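Long-range contacts in hydrolase, putative (PDB 2B30), which probably acts as a metal-dependent phosphatase of the haloacid dehalogenase (HAD) superfamily and carries a calcium ion in the crystal, its true substrate being unknown: residues Leu29-Phe34 and Met63-Thr68; Val243-Asp248 and Ser257-Ser262; Arg70-Ile75 and Gly94-Gly99; His223-Gly228 and Ala249-Ala254; Thr100-Gln105 and Asn230-His235. One frame throughout, in Å; residues are numbered along the deposited sequence.

How the contacts relate
Contacts 1, 2 and 3 are buried, while contacts 4 and 5 are partly so. Contacts 1 and 2 pair neighbouring parallel strands of the main sheet: strand 29-33 lies between 63-67 and 243-247, and Asp33 and Asp248 reach one calcium. Contact 3 sets the start of helix 72-79 against strand 94-96, next to 63-67. Helix 225-235 serves contacts 4 and 5. Near its start, Lys225 makes a salt bridge beside the metal site; farther along, Leu232 packs on strand 101-103, away from that site. Contact 1 is a full backbone ladder, contact 2 one such bond with packing, contact 3 an aromatic ring on a helix start, contact 4 a charge pair, and contact 5 largely apolar.

Contact 1 (Leu29-Phe34 and Met63-Thr68); sequences LLLIDF and MVSICT. With CA (calcium ion), chain E.
At the heart of the parallel HAD-type sheet, Leu30 and Ile32 of strand 29-33 are laced to Met63, Ser65 and Cys67 of strand 63-67. Leu30 N gives its hydrogen to Met63 O at 2.8 Å and Leu30 O receives Ser65 N at 2.9 Å. One step on, Ile32 N donates to Ser65 O and Ile32 O takes Cys67 N at 3.0 Å. Between these rungs the CA hydrogens of Val64 and Ile66 rest on the oxygens of Leu30 and Ile32.

Strand 29-33 runs into the DxD sequence of HAD motif I, and 63-67 into the threonine of motif II.

On one face Leu31 and Cys67 meet. Leu31 CG is turned away from its carbonyl carbon, chi1 -59°, which carries CD2 over to Cys67 SG at 3.9 Å and alongside Ser65 CB; Ile229 of helix 225-235 packs on both Leu31 and Cys67. On the other face the side chains of Leu30 and Val64 cross, with Leu30 CD1 4.0 Å from Val64 CG2, and farther along Phe34 CB lies by Ile66 CG2, where Ile75 and Phe79 of helix 72-79 also touch Ile66.

Asp33 CG stands opposite its own backbone N, chi1 178°, and the carboxylate grips calcium through both oxygens, Asp33 OD2 at 2.2 Å and OD1 at 2.8 Å. Thr37 OG1 also bonds to Asp33 OD2, while the backbone oxygen of Asp35 and Asp248 OD1 supply the other protein ligands of the metal.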
# COMPACT_ATOMS: atom_id res chain seq x y z
N LEU A 29 16.97 7.57 7.31
CA LEU A 29 16.01 8.37 6.53
C LEU A 29 14.94 8.94 7.44
O LEU A 29 14.27 8.19 8.15
CB LEU A 29 15.32 7.50 5.48
CG LEU A 29 15.03 8.11 4.10
CD1 LEU A 29 13.92 7.32 3.40
CD2 LEU A 29 14.68 9.57 4.13
N LEU A 30 14.78 10.27 7.43
CA LEU A 30 13.71 10.92 8.18
C LEU A 30 12.60 11.32 7.21
O LEU A 30 12.81 12.13 6.31
CB LEU A 30 14.22 12.16 8.93
CG LEU A 30 15.46 12.01 9.82
CD1 LEU A 30 15.80 13.34 10.52
CD2 LEU A 30 15.29 10.89 10.86
N LEU A 31 11.41 10.74 7.41
CA LEU A 31 10.25 11.02 6.59
C LEU A 31 9.22 11.80 7.40
O LEU A 31 8.57 11.26 8.28
CB LEU A 31 9.63 9.72 6.08
CG LEU A 31 10.53 8.79 5.24
CD1 LEU A 31 9.73 7.59 4.86
CD2 LEU A 31 11.13 9.46 3.98
N ILE A 32 9.08 13.08 7.09
CA ILE A 32 8.37 14.02 7.94
C ILE A 32 7.16 14.56 7.21
O ILE A 32 7.29 15.12 6.12
CB ILE A 32 9.28 15.20 8.29
CG1 ILE A 32 10.63 14.69 8.82
CG2 ILE A 32 8.59 16.14 9.29
CD1 ILE A 32 11.61 15.80 9.17
N ASP A 33 5.98 14.40 7.81
CA ASP A 33 4.77 15.02 7.26
C ASP A 33 4.85 16.54 7.45
O ASP A 33 5.51 17.01 8.37
CB ASP A 33 3.53 14.47 7.95
CG ASP A 33 2.24 15.11 7.46
OD1 ASP A 33 2.05 15.28 6.24
OD2 ASP A 33 1.41 15.44 8.32
N PHE A 34 4.20 17.29 6.56
CA PHE A 34 4.23 18.75 6.66
C PHE A 34 3.11 19.29 7.56
O PHE A 34 3.35 19.54 8.74
CB PHE A 34 4.25 19.41 5.27
CG PHE A 34 4.82 20.80 5.27
CD1 PHE A 34 6.18 21.01 5.51
CD2 PHE A 34 4.01 21.91 5.04
CE1 PHE A 34 6.73 22.29 5.53
CE2 PHE A 34 4.54 23.21 5.05
CZ PHE A 34 5.90 23.40 5.29
N MET A 63 19.39 11.62 5.78
CA MET A 63 18.63 12.01 4.60
C MET A 63 17.24 12.37 5.07
O MET A 63 16.63 11.64 5.87
CB MET A 63 18.55 10.87 3.58
CG MET A 63 17.77 11.25 2.32
SD MET A 63 18.07 10.18 0.90
CE MET A 63 19.76 10.60 0.45
N VAL A 64 16.75 13.50 4.59
CA VAL A 64 15.49 14.03 5.04
C VAL A 64 14.59 14.20 3.83
O VAL A 64 15.01 14.75 2.80
CB VAL A 64 15.71 15.36 5.75
CG1 VAL A 64 14.39 16.11 5.97
CG2 VAL A 64 16.43 15.14 7.06
N SER A 65 13.37 13.70 3.96
CA SER A 65 12.37 13.82 2.91
C SER A 65 11.02 14.18 3.52
O SER A 65 10.51 13.48 4.40
CB SER A 65 12.24 12.52 2.11
OG SER A 65 11.10 12.57 1.27
N ILE A 66 10.46 15.28 3.06
CA ILE A 66 9.14 15.65 3.49
C ILE A 66 8.13 14.94 2.60
O ILE A 66 8.24 14.96 1.38
CB ILE A 66 8.99 17.16 3.50
CG1 ILE A 66 9.80 17.71 4.68
CG2 ILE A 66 7.52 17.52 3.64
CD1 ILE A 66 9.99 19.18 4.67
N CYS A 67 7.16 14.30 3.23
CA CYS A 67 6.15 13.54 2.53
C CYS A 67 4.80 14.21 2.77
O CYS A 67 4.32 14.26 3.91
CB CYS A 67 6.16 12.10 3.05
SG CYS A 67 7.85 11.36 3.00
N THR A 68 4.21 14.75 1.71
CA THR A 68 3.02 15.59 1.88
C THR A 68 2.11 15.60 0.67
O THR A 68 2.52 15.21 -0.43
CB THR A 68 3.42 17.04 2.17
OG1 THR A 68 2.25 17.82 2.51
CG2 THR A 68 4.14 17.66 0.96
CA CA E . -0.41 16.22 7.31

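Contact 2 (Val243-Asp248 and Ser257-Ser262); sequences VLVVGD and SNFKYS. With CA (calcium ion), chain E.
Tyr261 O is approached by two hydrogens from strand 243-247: Val245 N donates to it at 3.0 Å in a nearly straight bond, and the CA hydrogen of Leu244 lies against the same oxygen. On the next residue the sense reverses, and Ser262 CA sits 3.3 Å from Val245 O. With Val245 paired to Ser262, this is where 243-247 begins to pair with 261-264, at the close of a beta-alpha-beta unit whose helix is 253-257.

Tyr261 is itself the centre of an inverse gamma turn, with a weak bond from Ser262 N back to Lys260 O. Tyr261 N gives its hydrogen to a water at 3.0 Å that lies next to Val243 O.

Phe259 packs across Val243. The methyl Val243 CG1 sits over one ring face in a CH-pi contact, 3.8 Å from the Phe259 centroid and 17° off the normal, and Val245 CG1 touches Phe259 CB at 3.9 Å. Ile229 and Leu233 of helix 225-235 also pack on Phe259. On the other face of the sheet, Leu244 CD1 meets Tyr261 CB at 4.1 Å, the two side chains nearly perpendicular.

Just after the strand, Asp248 OD1 binds calcium, 2.6 Å away. With one direct N-H...O bond, two CA-H...O contacts and apolar packing, the two segments depend largely on their side chains until strand 261-264 is fully under way.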
# COMPACT_ATOMS: atom_id res chain seq x y z
N VAL A 243 14.06 3.45 8.34
CA VAL A 243 13.19 4.57 8.02
C VAL A 243 12.41 5.00 9.25
O VAL A 243 11.70 4.18 9.83
CB VAL A 243 12.19 4.16 6.90
CG1 VAL A 243 11.21 5.27 6.63
CG2 VAL A 243 12.95 3.78 5.63
N LEU A 244 12.55 6.27 9.64
CA LEU A 244 11.70 6.84 10.68
C LEU A 244 10.72 7.84 10.08
O LEU A 244 11.12 8.75 9.36
CB LEU A 244 12.52 7.54 11.77
CG LEU A 244 11.66 8.33 12.79
CD1 LEU A 244 12.03 7.96 14.20
CD2 LEU A 244 11.76 9.83 12.59
N VAL A 245 9.46 7.69 10.45
CA VAL A 245 8.37 8.44 9.84
C VAL A 245 7.43 9.02 10.92
O VAL A 245 7.25 8.42 11.98
CB VAL A 245 7.58 7.55 8.84
CG1 VAL A 245 6.89 6.41 9.54
CG2 VAL A 245 6.58 8.36 8.05
N VAL A 246 6.86 10.19 10.63
CA VAL A 246 5.98 10.87 11.57
C VAL A 246 4.84 11.60 10.82
O VAL A 246 5.07 12.20 9.77
CB VAL A 246 6.80 11.81 12.55
CG1 VAL A 246 7.51 12.91 11.80
CG2 VAL A 246 5.90 12.40 13.63
N GLY A 247 3.62 11.52 11.35
CA GLY A 247 2.45 12.05 10.65
C GLY A 247 1.22 12.23 11.53
O GLY A 247 1.29 12.10 12.75
N ASP A 248 0.07 12.52 10.90
CA ASP A 248 -1.09 12.95 11.67
C ASP A 248 -2.47 12.61 11.11
O ASP A 248 -3.43 12.55 11.88
CB ASP A 248 -1.02 14.47 11.87
CG ASP A 248 -1.33 15.23 10.60
OD1 ASP A 248 -0.59 15.06 9.62
OD2 ASP A 248 -2.31 16.00 10.58
N SER A 257 1.60 2.72 9.04
CA SER A 257 1.34 1.28 9.23
C SER A 257 2.51 0.40 8.80
O SER A 257 2.86 -0.54 9.50
CB SER A 257 0.09 0.85 8.47
OG SER A 257 -1.07 1.42 9.03
N ASN A 258 3.09 0.70 7.64
CA ASN A 258 4.10 -0.18 7.04
C ASN A 258 5.55 0.08 7.47
O ASN A 258 6.46 -0.64 7.06
CB ASN A 258 4.00 -0.14 5.51
CG ASN A 258 2.65 -0.61 5.01
OD1 ASN A 258 1.70 0.14 5.02
ND2 ASN A 258 2.57 -1.86 4.58
N PHE A 259 5.76 1.08 8.31
CA PHE A 259 7.08 1.33 8.84
C PHE A 259 7.14 1.03 10.33
O PHE A 259 6.10 1.02 11.01
CB PHE A 259 7.51 2.75 8.51
CG PHE A 259 7.89 2.94 7.08
CD1 PHE A 259 9.01 2.29 6.55
CD2 PHE A 259 7.14 3.75 6.23
CE1 PHE A 259 9.37 2.43 5.22
CE2 PHE A 259 7.49 3.89 4.89
CZ PHE A 259 8.61 3.23 4.39
N LYS A 260 8.34 0.73 10.82
CA LYS A 260 8.54 0.25 12.19
C LYS A 260 8.68 1.41 13.14
O LYS A 260 8.06 1.41 14.20
CB LYS A 260 9.79 -0.64 12.30
CG LYS A 260 9.99 -1.27 13.69
CD LYS A 260 11.36 -1.90 13.85
CE LYS A 260 11.45 -3.22 13.17
NZ LYS A 260 12.85 -3.68 12.98
N TYR A 261 9.51 2.38 12.79
CA TYR A 261 9.71 3.54 13.65
C TYR A 261 8.79 4.66 13.19
O TYR A 261 9.25 5.69 12.70
CB TYR A 261 11.19 3.95 13.66
CG TYR A 261 12.04 2.78 14.08
CD1 TYR A 261 11.98 2.29 15.38
CD2 TYR A 261 12.86 2.14 13.17
CE1 TYR A 261 12.73 1.19 15.76
CE2 TYR A 261 13.62 1.04 13.55
CZ TYR A 261 13.55 0.57 14.83
OH TYR A 261 14.31 -0.53 15.17
N SER A 262 7.49 4.42 13.37
CA SER A 262 6.45 5.34 12.92
C SER A 262 5.81 6.00 14.11
O SER A 262 5.45 5.35 15.11
CB SER A 262 5.39 4.62 12.07
OG SER A 262 4.63 3.70 12.83
CA CA E . -0.41 16.22 7.31
O HOH W 1 11.13 1.74 10.29

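Contact 3 (Arg70-Ile75 and Gly94-Gly99); sequences RSKVGI and GVYING
In the crossover that leaves strand 63-67, runs through helices 72-79 and 81-87 and returns as strand 94-96 of the Rossmann-like core, Tyr96 lays its ring against the first turn of helix 72-79. Lys72 CB sits over the ring face, 3.9 Å from the Tyr96 centroid and 15° off its normal, a CH-pi contact. Lys72 CG, opposite the backbone N (chi1 180°), lies 4.0 Å from Tyr96 OH, whose hydrogen-bond partner is Gly91 O. Ile75 comes at the ring's rim instead, with CD1 4.0 Å from Tyr96 CE1 and the side chains nearly perpendicular.

Ser71 is the N-cap of the helix, its OG accepting from Gly74 N at 3.0 Å. One residue earlier, the Arg70 guanidinium makes salt bridges with Asp35 and Glu162 and a hydrogen bond to Tyr160 O. The Arg70 backbone carbonyl faces the strand end: Tyr96 CB lies near Arg70 O, and Ile97 CG1 packs against Ser71 CA. The two segments are joined by the hydrogen bond from Ile97 N to Arg70 O, 3.0 Å long.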
# COMPACT_ATOMS: atom_id res chain seq x y z
N ARG A 70 1.09 18.47 -0.43
CA ARG A 70 1.46 19.70 -1.10
C ARG A 70 2.49 19.46 -2.20
O ARG A 70 3.05 18.38 -2.31
CB ARG A 70 1.96 20.72 -0.09
CG ARG A 70 0.84 21.27 0.76
CD ARG A 70 1.28 21.85 2.09
NE ARG A 70 1.72 23.23 1.95
CZ ARG A 70 1.59 24.18 2.88
NH1 ARG A 70 1.03 23.96 4.05
NH2 ARG A 70 2.04 25.40 2.61
N SER A 71 2.70 20.49 -3.01
CA SER A 71 3.72 20.46 -4.05
C SER A 71 5.03 20.89 -3.41
O SER A 71 5.02 21.37 -2.28
CB SER A 71 3.34 21.44 -5.16
OG SER A 71 3.37 22.78 -4.69
N LYS A 72 6.14 20.72 -4.13
CA LYS A 72 7.47 21.14 -3.61
C LYS A 72 7.48 22.64 -3.34
O LYS A 72 7.76 23.06 -2.23
CB LYS A 72 8.62 20.77 -4.56
CG LYS A 72 10.01 21.20 -4.06
CD LYS A 72 11.18 20.51 -4.82
CE LYS A 72 11.37 21.06 -6.23
NZ LYS A 72 11.51 22.55 -6.25
N VAL A 73 7.17 23.42 -4.37
CA VAL A 73 7.17 24.88 -4.27
C VAL A 73 6.19 25.36 -3.20
O VAL A 73 6.41 26.39 -2.58
CB VAL A 73 6.83 25.58 -5.63
CG1 VAL A 73 7.88 25.27 -6.68
CG2 VAL A 73 5.45 25.19 -6.13
N GLY A 74 5.11 24.62 -3.00
CA GLY A 74 4.16 24.93 -1.94
C GLY A 74 4.85 24.86 -0.59
O GLY A 74 4.65 25.71 0.27
N ILE A 75 5.68 23.83 -0.42
CA ILE A 75 6.43 23.62 0.81
C ILE A 75 7.58 24.62 0.97
O ILE A 75 7.86 25.07 2.08
CB ILE A 75 6.91 22.15 0.92
CG1 ILE A 75 6.03 21.44 1.92
CG2 ILE A 75 8.37 22.04 1.34
CD1 ILE A 75 6.31 20.00 2.03
N GLY A 94 12.19 14.37 -1.98
CA GLY A 94 10.84 14.64 -1.52
C GLY A 94 9.75 13.82 -2.17
O GLY A 94 9.85 13.44 -3.33
N VAL A 95 8.70 13.56 -1.38
CA VAL A 95 7.49 12.90 -1.84
C VAL A 95 6.36 13.93 -1.75
O VAL A 95 5.97 14.36 -0.66
CB VAL A 95 7.16 11.69 -0.95
CG1 VAL A 95 5.84 11.08 -1.35
CG2 VAL A 95 8.27 10.66 -1.03
N TYR A 96 5.85 14.33 -2.91
CA TYR A 96 4.89 15.41 -2.97
C TYR A 96 3.62 14.95 -3.64
O TYR A 96 3.62 13.94 -4.35
CB TYR A 96 5.51 16.57 -3.73
CG TYR A 96 6.75 17.07 -3.06
CD1 TYR A 96 6.67 17.76 -1.86
CD2 TYR A 96 8.02 16.85 -3.61
CE1 TYR A 96 7.81 18.23 -1.23
CE2 TYR A 96 9.17 17.32 -2.97
CZ TYR A 96 9.04 18.01 -1.79
OH TYR A 96 10.13 18.49 -1.13
N ILE A 97 2.53 15.67 -3.38
CA ILE A 97 1.23 15.39 -3.98
C ILE A 97 0.85 13.93 -3.75
O ILE A 97 0.52 13.19 -4.68
CB ILE A 97 1.20 15.74 -5.50
CG1 ILE A 97 1.80 17.13 -5.74
CG2 ILE A 97 -0.26 15.68 -6.04
CD1 ILE A 97 1.44 17.73 -7.10
N ASN A 98 0.92 13.54 -2.48
CA ASN A 98 0.50 12.22 -2.03
C ASN A 98 1.15 11.07 -2.79
O ASN A 98 0.53 10.02 -3.01
CB ASN A 98 -1.03 12.13 -2.01
CG ASN A 98 -1.63 12.92 -0.87
OD1 ASN A 98 -0.91 13.28 0.08
ND2 ASN A 98 -2.93 13.20 -0.93
N GLY A 99 2.41 11.27 -3.16
CA GLY A 99 3.19 10.20 -3.75
C GLY A 99 3.20 10.13 -5.26
O GLY A 99 3.84 9.23 -5.82

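Contact 4 (His223-Gly228 and Ala249-Ala254); sequences HDKYTG and AENDIA
Helix 225-235 starts alongside the turn that leads into helix 253-257, the two segments drawing together from 7.1 Å between the CA atoms of Asp224 and Asn251 to 5.9 Å between those of Tyr226 and Ala254. A water joins the backbones, accepting from Lys225 N and donating to Asn251 O.

Lys225 carries the contact. Its chain is extended beyond CG and runs past Asn251 O to place NZ 2.7 Å from Asp252 OD1, a salt bridge met on the syn side and 24° out of the carboxylate plane. The same ammonium bonds to Cys67 O. Asp252 is held from its other oxygen too: Ala249 N reaches the anti lone pair of Asp252 OD2 at 3.0 Å, and Asp248 N donates to OD2 as well, so the carboxylate is fixed at both ends. Asn251 ND2 lies 3.4 Å from Lys225 CE but makes its hydrogen bond with Asn98 OD1.

Asp224 is the N-cap of its helix, with OD2 taking Tyr226 N from 71° above the carboxylate plane. Tyr226 CB meets Ala254 CB at 3.9 Å, while Tyr226 OH bonds to Gly222 O of the second subunit.

A lysine bridged to the last aspartate of a GDxxND sequence beside the metal is consistent with the meeting of HAD motifs III and IV; Asp252 is itself a calcium ligand in a structure of this protein, although not in the chain described here.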
# COMPACT_ATOMS: atom_id res chain seq x y z
N HIS A 223 -1.91 5.22 -5.68
CA HIS A 223 -0.78 5.99 -5.16
C HIS A 223 -1.08 6.60 -3.80
O HIS A 223 -2.17 7.09 -3.55
CB HIS A 223 -0.39 7.11 -6.14
CG HIS A 223 0.14 6.61 -7.44
ND1 HIS A 223 1.42 6.15 -7.59
CD2 HIS A 223 -0.46 6.47 -8.65
CE1 HIS A 223 1.60 5.74 -8.84
NE2 HIS A 223 0.47 5.93 -9.50
N ASP A 224 -0.08 6.56 -2.93
CA ASP A 224 -0.11 7.35 -1.70
C ASP A 224 1.33 7.70 -1.31
O ASP A 224 2.26 7.46 -2.09
CB ASP A 224 -0.84 6.59 -0.60
CG ASP A 224 -0.05 5.43 -0.09
OD1 ASP A 224 0.17 4.49 -0.89
OD2 ASP A 224 0.38 5.46 1.09
N LYS A 225 1.52 8.29 -0.14
CA LYS A 225 2.85 8.64 0.34
C LYS A 225 3.75 7.41 0.39
O LYS A 225 4.90 7.48 -0.04
CB LYS A 225 2.80 9.33 1.71
CG LYS A 225 2.24 10.76 1.68
CD LYS A 225 2.35 11.43 3.05
CE LYS A 225 1.40 12.62 3.18
NZ LYS A 225 1.72 13.48 4.36
N TYR A 226 3.23 6.29 0.88
CA TYR A 226 4.01 5.05 1.00
C TYR A 226 4.59 4.53 -0.34
O TYR A 226 5.76 4.17 -0.40
CB TYR A 226 3.19 3.95 1.69
CG TYR A 226 3.96 2.65 1.92
CD1 TYR A 226 5.10 2.64 2.72
CD2 TYR A 226 3.53 1.43 1.36
CE1 TYR A 226 5.81 1.46 2.94
CE2 TYR A 226 4.24 0.24 1.58
CZ TYR A 226 5.37 0.26 2.36
OH TYR A 226 6.09 -0.88 2.59
N THR A 227 3.77 4.49 -1.39
CA THR A 227 4.22 3.96 -2.68
C THR A 227 5.23 4.89 -3.32
O THR A 227 6.13 4.43 -4.01
CB THR A 227 3.10 3.79 -3.69
OG1 THR A 227 2.48 5.07 -3.97
CG2 THR A 227 2.09 2.81 -3.19
N GLY A 228 5.04 6.19 -3.10
CA GLY A 228 6.01 7.21 -3.55
C GLY A 228 7.32 7.09 -2.80
O GLY A 228 8.39 7.07 -3.41
N ALA A 249 -2.58 12.39 9.80
CA ALA A 249 -3.87 12.38 9.13
C ALA A 249 -4.11 11.12 8.27
O ALA A 249 -3.30 10.19 8.26
CB ALA A 249 -4.00 13.64 8.29
N GLU A 250 -5.23 11.12 7.56
CA GLU A 250 -5.62 10.00 6.70
C GLU A 250 -4.58 9.65 5.63
O GLU A 250 -4.33 8.47 5.35
CB GLU A 250 -6.97 10.31 6.04
CG GLU A 250 -7.68 9.10 5.47
CD GLU A 250 -9.05 9.45 4.91
OE1 GLU A 250 -9.12 10.29 3.98
OE2 GLU A 250 -10.04 8.87 5.40
N ASN A 251 -3.97 10.67 5.02
CA ASN A 251 -2.98 10.45 3.96
C ASN A 251 -1.59 10.04 4.47
O ASN A 251 -0.65 9.90 3.68
CB ASN A 251 -2.89 11.67 3.03
CG ASN A 251 -2.34 12.89 3.71
OD1 ASN A 251 -2.43 13.03 4.93
ND2 ASN A 251 -1.76 13.79 2.94
N ASP A 252 -1.46 9.85 5.79
CA ASP A 252 -0.23 9.35 6.41
C ASP A 252 -0.34 7.88 6.84
O ASP A 252 0.65 7.26 7.19
CB ASP A 252 0.13 10.18 7.65
CG ASP A 252 0.39 11.64 7.34
OD1 ASP A 252 1.23 11.92 6.45
OD2 ASP A 252 -0.23 12.50 7.99
N ILE A 253 -1.54 7.33 6.84
CA ILE A 253 -1.78 6.03 7.49
C ILE A 253 -0.99 4.86 6.89
O ILE A 253 -0.52 3.99 7.63
CB ILE A 253 -3.29 5.69 7.48
CG1 ILE A 253 -4.05 6.64 8.39
CG2 ILE A 253 -3.54 4.24 7.92
CD1 ILE A 253 -5.49 6.71 8.03
N ALA A 254 -0.86 4.83 5.57
CA ALA A 254 -0.14 3.74 4.92
C ALA A 254 1.34 3.79 5.24
O ALA A 254 1.97 2.75 5.31
CB ALA A 254 -0.34 3.77 3.43
O HOH W 2 -0.87 9.57 1.00

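Contact 5 (Thr100-Gln105 and Asn230-His235); sequences TIVYDQ and NYLLKH
Val102 and Leu232 meet branch against branch: the methyl Val102 CG1 rests against Leu232 CG and CD2, 4.1 Å from each, the two side chains slanting past each other. Val102 points at the helix with CG1 opposite its backbone N, chi1 -178°, which also brings that methyl near Tyr231 CB. From there the tyrosine ring leads off toward the second subunit, where its hydroxyl bonds to Lys234 NZ. The leucine comes in differently. Its CB leaves the helix beside the strand, and the chain then turns in, so that Leu232 CD2 lies 3.7 Å from Tyr103 O.

Farther along, the Asp104 carboxylate and the His235 imidazole are inclined by 55° to each other. Asp104 OD2 is 3.3 Å from His235 NE2, and Asp104 CB lies 3.9 Å from His235 CD2; the other oxygen, Asp104 OD1, accepts from Tyr108 N within its own loop.

Strand 101-103 and the helix segment 230-235 run in roughly the same direction, 29° apart with axes 9.2 Å from each other at their closest. Leu232 also packs on Val95, Ser65 and Leu110, and so bears on strands 94-96, 63-67 and 109-112 of the same sheet.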
# COMPACT_ATOMS: atom_id res chain seq x y z
N THR A 100 2.52 11.08 -5.90
CA THR A 100 2.46 11.13 -7.36
C THR A 100 3.61 11.95 -7.97
O THR A 100 3.88 11.86 -9.17
CB THR A 100 1.09 11.66 -7.84
OG1 THR A 100 0.84 12.93 -7.25
CG2 THR A 100 -0.01 10.71 -7.43
N ILE A 101 4.30 12.73 -7.14
CA ILE A 101 5.53 13.40 -7.58
C ILE A 101 6.66 13.14 -6.59
O ILE A 101 6.50 13.38 -5.40
CB ILE A 101 5.35 14.93 -7.78
CG1 ILE A 101 4.34 15.20 -8.88
CG2 ILE A 101 6.68 15.61 -8.15
CD1 ILE A 101 3.95 16.67 -9.01
N VAL A 102 7.79 12.66 -7.09
CA VAL A 102 8.93 12.30 -6.24
C VAL A 102 10.24 12.81 -6.83
O VAL A 102 10.53 12.59 -8.00
CB VAL A 102 9.04 10.77 -6.08
CG1 VAL A 102 10.19 10.41 -5.15
CG2 VAL A 102 7.73 10.19 -5.57
N TYR A 103 11.03 13.50 -6.00
CA TYR A 103 12.35 14.00 -6.41
C TYR A 103 13.45 13.33 -5.62
O TYR A 103 13.32 13.14 -4.40
CB TYR A 103 12.44 15.51 -6.19
CG TYR A 103 11.46 16.30 -7.03
CD1 TYR A 103 11.59 16.35 -8.41
CD2 TYR A 103 10.43 17.00 -6.44
CE1 TYR A 103 10.69 17.08 -9.17
CE2 TYR A 103 9.52 17.73 -7.19
CZ TYR A 103 9.66 17.77 -8.55
OH TYR A 103 8.77 18.48 -9.28
N ASP A 104 14.54 12.98 -6.29
CA ASP A 104 15.72 12.47 -5.56
C ASP A 104 16.50 13.66 -5.01
O ASP A 104 16.13 14.82 -5.25
CB ASP A 104 16.58 11.50 -6.40
CG ASP A 104 17.37 12.16 -7.53
OD1 ASP A 104 17.29 13.38 -7.80
OD2 ASP A 104 18.11 11.42 -8.19
N GLN A 105 17.56 13.38 -4.26
CA GLN A 105 18.33 14.42 -3.58
C GLN A 105 18.87 15.50 -4.55
O GLN A 105 18.99 16.67 -4.19
CB GLN A 105 19.49 13.76 -2.84
CG GLN A 105 20.31 14.67 -1.97
CD GLN A 105 21.06 13.87 -0.95
OE1 GLN A 105 21.70 12.88 -1.28
NE2 GLN A 105 20.96 14.28 0.31
N ASN A 230 8.62 4.53 -1.59
CA ASN A 230 9.34 3.33 -2.01
C ASN A 230 10.32 3.59 -3.15
O ASN A 230 11.33 2.90 -3.27
CB ASN A 230 8.37 2.19 -2.35
CG ASN A 230 7.81 1.47 -1.10
OD1 ASN A 230 8.23 1.74 0.04
ND2 ASN A 230 6.84 0.56 -1.31
N TYR A 231 10.03 4.58 -3.99
CA TYR A 231 10.99 5.01 -5.01
C TYR A 231 12.29 5.46 -4.39
O TYR A 231 13.37 5.14 -4.92
CB TYR A 231 10.42 6.11 -5.92
CG TYR A 231 9.51 5.55 -6.98
CD1 TYR A 231 9.96 5.37 -8.29
CD2 TYR A 231 8.22 5.17 -6.67
CE1 TYR A 231 9.13 4.83 -9.24
CE2 TYR A 231 7.39 4.63 -7.61
CZ TYR A 231 7.85 4.46 -8.90
OH TYR A 231 6.98 3.92 -9.83
N LEU A 232 12.21 6.19 -3.28
CA LEU A 232 13.39 6.68 -2.56
C LEU A 232 14.14 5.54 -1.87
O LEU A 232 15.37 5.52 -1.84
CB LEU A 232 13.02 7.74 -1.53
CG LEU A 232 12.57 9.09 -2.08
CD1 LEU A 232 12.28 10.05 -0.92
CD2 LEU A 232 13.62 9.67 -3.02
N LEU A 233 13.39 4.59 -1.33
CA LEU A 233 14.00 3.41 -0.71
C LEU A 233 14.80 2.60 -1.74
O LEU A 233 15.92 2.18 -1.46
CB LEU A 233 12.94 2.53 -0.05
CG LEU A 233 12.00 3.21 0.95
CD1 LEU A 233 11.15 2.17 1.64
CD2 LEU A 233 12.74 4.07 1.96
N LYS A 234 14.20 2.40 -2.91
CA LYS A 234 14.82 1.65 -3.99
C LYS A 234 16.01 2.41 -4.57
O LYS A 234 17.07 1.83 -4.79
CB LYS A 234 13.81 1.32 -5.09
CG LYS A 234 12.85 0.20 -4.71
CD LYS A 234 13.45 -1.18 -4.98
CE LYS A 234 13.25 -1.59 -6.44
NZ LYS A 234 14.01 -2.81 -6.82
N HIS A 235 15.82 3.71 -4.81
CA HIS A 235 16.85 4.53 -5.43
C HIS A 235 18.13 4.58 -4.57
O HIS A 235 19.24 4.57 -5.12
CB HIS A 235 16.32 5.95 -5.68
CG HIS A 235 17.19 6.77 -6.60
ND1 HIS A 235 17.28 6.53 -7.95
CD2 HIS A 235 17.98 7.84 -6.36
CE1 HIS A 235 18.10 7.41 -8.50
NE2 HIS A 235 18.54 8.21 -7.55